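Local atomic coordinates of GTPase activator-like protein (Chaetomium thermophilum, PDB entry 5HIU), a protein that probably acts, as the fungal TSC2 counterpart, as a GTPase activator, and is seen here as its helical N-terminal part. Residues A[101-106]-A[136-141]. Numbering follows the deposited sequence.
Sequences EYFHTL and YYEMFP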
loop_
_atom_site.group_PDB
_atom_site.type_symbol
_atom_site.label_atom_id
_atom_site.label_comp_id
_atom_site.label_asym_id
_atom_site.label_seq_id
_atom_site.Cartn_x
_atom_site.Cartn_y
_atom_site.Cartn_z
ATOM N N GLU A 101 28.228 -14.891 2.631
ATOM C CA GLU A 101 29.294 -14.175 1.973
ATOM C C GLU A 101 28.844 -13.653 0.630
ATOM O O GLU A 101 29.275 -12.593 0.154
ATOM C CB GLU A 101 30.497 -15.087 1.816
ATOM C CG GLU A 101 31.772 -14.339 1.488
ATOM C CD GLU A 101 32.993 -15.225 1.575
ATOM O OE1 GLU A 101 33.112 -16.012 2.571
ATOM O OE2 GLU A 101 33.824 -15.115 0.635
ATOM N N TYR A 102 27.954 -14.401 0.010
ATOM C CA TYR A 102 27.350 -13.944 -1.208
ATOM C C TYR A 102 26.480 -12.710 -0.935
ATOM O O TYR A 102 26.591 -11.692 -1.617
ATOM C CB TYR A 102 26.561 -15.080 -1.853
ATOM C CG TYR A 102 27.384 -16.342 -2.131
ATOM C CD1 TYR A 102 28.771 -16.307 -2.223
ATOM C CD2 TYR A 102 26.759 -17.565 -2.321
ATOM C CE1 TYR A 102 29.496 -17.456 -2.466
ATOM C CE2 TYR A 102 27.474 -18.709 -2.575
ATOM C CZ TYR A 102 28.836 -18.645 -2.648
ATOM O OH TYR A 102 29.538 -19.783 -2.905
ATOM N N PHE A 103 25.655 -12.763 0.092
ATOM C CA PHE A 103 24.807 -11.613 0.395
ATOM C C PHE A 103 25.630 -10.324 0.599
ATOM O O PHE A 103 25.292 -9.278 0.089
ATOM C CB PHE A 103 23.938 -11.919 1.609
ATOM C CG PHE A 103 23.152 -10.753 2.097
ATOM C CD1 PHE A 103 21.899 -10.476 1.573
ATOM C CD2 PHE A 103 23.652 -9.935 3.101
ATOM C CE1 PHE A 103 21.156 -9.398 2.037
ATOM C CE2 PHE A 103 22.915 -8.858 3.564
ATOM C CZ PHE A 103 21.667 -8.588 3.037
ATOM N N HIS A 104 26.717 -10.389 1.341
ATOM C CA HIS A 104 27.473 -9.175 1.613
ATOM C C HIS A 104 28.240 -8.679 0.411
ATOM O O HIS A 104 28.404 -7.467 0.240
ATOM C CB HIS A 104 28.369 -9.390 2.804
ATOM C CG HIS A 104 27.593 -9.555 4.067
ATOM N ND1 HIS A 104 27.491 -10.760 4.732
ATOM C CD2 HIS A 104 26.829 -8.679 4.754
ATOM C CE1 HIS A 104 26.718 -10.611 5.791
ATOM N NE2 HIS A 104 26.304 -9.355 5.829
ATOM N N THR A 105 28.690 -9.611 -0.428
ATOM C CA THR A 105 29.297 -9.267 -1.698
ATOM C C THR A 105 28.279 -8.556 -2.602
ATOM O O THR A 105 28.553 -7.488 -3.146
ATOM C CB THR A 105 29.790 -10.534 -2.417
ATOM O OG1 THR A 105 30.790 -11.176 -1.640
ATOM C CG2 THR A 105 30.347 -10.228 -3.798
ATOM N N LEU A 106 27.106 -9.155 -2.769
ATOM C CA LEU A 106 26.151 -8.616 -3.718
ATOM C C LEU A 106 25.421 -7.357 -3.243
ATOM O O LEU A 106 24.946 -6.603 -4.069
ATOM C CB LEU A 106 25.149 -9.686 -4.137
ATOM C CG LEU A 106 23.973 -9.974 -3.199
ATOM C CD1 LEU A 106 22.791 -9.013 -3.381
ATOM C CD2 LEU A 106 23.515 -11.414 -3.409
ATOM N N TYR A 136 19.362 -13.738 7.524
ATOM C CA TYR A 136 18.120 -13.602 8.294
ATOM C C TYR A 136 17.878 -12.183 8.799
ATOM O O TYR A 136 16.842 -11.571 8.528
ATOM C CB TYR A 136 18.175 -14.525 9.507
ATOM C CG TYR A 136 18.127 -15.995 9.180
ATOM C CD1 TYR A 136 16.951 -16.582 8.750
ATOM C CD2 TYR A 136 19.246 -16.803 9.327
ATOM C CE1 TYR A 136 16.884 -17.932 8.462
ATOM C CE2 TYR A 136 19.188 -18.152 9.040
ATOM C CZ TYR A 136 17.998 -18.704 8.613
ATOM O OH TYR A 136 17.920 -20.033 8.317
ATOM N N TYR A 137 18.865 -11.656 9.506
ATOM C CA TYR A 137 18.693 -10.419 10.226
ATOM C C TYR A 137 19.139 -9.198 9.463
ATOM O O TYR A 137 18.898 -8.088 9.917
ATOM C CB TYR A 137 19.372 -10.534 11.598
ATOM C CG TYR A 137 18.479 -11.336 12.512
ATOM C CD1 TYR A 137 17.290 -10.786 12.975
ATOM C CD2 TYR A 137 18.762 -12.662 12.830
ATOM C CE1 TYR A 137 16.420 -11.508 13.762
ATOM C CE2 TYR A 137 17.895 -13.395 13.621
ATOM C CZ TYR A 137 16.718 -12.806 14.085
ATOM O OH TYR A 137 15.817 -13.480 14.885
ATOM N N GLU A 138 19.748 -9.397 8.296
ATOM C CA GLU A 138 20.190 -8.278 7.449
ATOM C C GLU A 138 19.229 -7.918 6.314
ATOM O O GLU A 138 19.298 -6.824 5.757
ATOM C CB GLU A 138 21.574 -8.582 6.833
ATOM C CG GLU A 138 22.720 -8.678 7.832
ATOM C CD GLU A 138 23.134 -10.107 8.129
ATOM O OE1 GLU A 138 22.271 -10.875 8.601
ATOM O OE2 GLU A 138 24.333 -10.453 7.910
ATOM N N MET A 139 18.352 -8.851 5.972
ATOM C CA MET A 139 17.520 -8.764 4.802
ATOM C C MET A 139 16.585 -7.581 4.776
ATOM O O MET A 139 16.570 -6.866 3.791
ATOM C CB MET A 139 16.684 -10.029 4.688
ATOM C CG MET A 139 15.977 -10.185 3.357
ATOM S SD MET A 139 17.119 -10.147 1.967
ATOM C CE MET A 139 15.946 -10.429 0.651
ATOM N N PHE A 140 15.793 -7.393 5.826
ATOM C CA PHE A 140 14.729 -6.360 5.836
ATOM C C PHE A 140 15.235 -4.918 5.865
ATOM O O PHE A 140 14.708 -4.054 5.145
ATOM C CB PHE A 140 13.729 -6.589 6.981
ATOM C CG PHE A 140 12.698 -7.623 6.660
ATOM C CD1 PHE A 140 11.580 -7.293 5.913
ATOM C CD2 PHE A 140 12.862 -8.929 7.055
ATOM C CE1 PHE A 140 10.636 -8.255 5.585
ATOM C CE2 PHE A 140 11.925 -9.893 6.729
ATOM C CZ PHE A 140 10.807 -9.557 5.992
ATOM N N PRO A 141 16.249 -4.649 6.696
ATOM C CA PRO A 141 16.891 -3.351 6.633
ATOM C C PRO A 141 17.480 -3.043 5.272
ATOM O O PRO A 141 17.511 -1.879 4.869
ATOM C CB PRO A 141 18.008 -3.469 7.670
ATOM C CG PRO A 141 17.450 -4.400 8.691
ATOM C CD PRO A 141 16.671 -5.410 7.891
#
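A Met-aromatic contact between Phe-103 and Met-139 joins helix 96-107 to the N-terminal end of helix 139-163, and Glu-138, the residue preceding Met-139, adds a more polar strip beside it. The Phe-103 ring is directed at the segment 136-141 because its CG lies anti to the backbone N (chi1 173°). Its far end is straddled: CE1 comes to 4.1 Å from Met-139 SD, while CE2 lies 3.5 Å from Glu-138 CB. The CB bond of Glu-138 points toward helix 96-107, which brings this methylene, and not only the carboxylate, against the phenyl ring. The sulfur sits obliquely to the ring, 5.3 Å from the centroid of Phe-103 and 67° off its normal. A bend at chi2 of Met-139 sets SD near Phe-103 CE1.

The fold is an all-helical alpha-solenoid, and these helices are not chain neighbours: helix 115-126 lies between them in sequence, and its Leu-122 touches both Phe-103 and Met-139. Phe-135 stacks on the Phe-103 ring, and Met-139 also packs on Val-194 of helix 179-198.

Toward solvent the contact changes character. The imidazole of His-104 and the carboxylate of Glu-138 meet with their planes 38° apart, OE2 of Glu-138 lying at the edge of the ring, 3.1 Å from NE2 and 3.2 Å from CE1 of His-104. Such a carboxylate would probably stabilise a protonated imidazole. One face of the His-104 ring is covered from within its own helix, where Phe-103 CD2 lies over its centre, 3.8 Å above the ring plane, and ND1 makes a weak hydrogen bond to Ser-100 O.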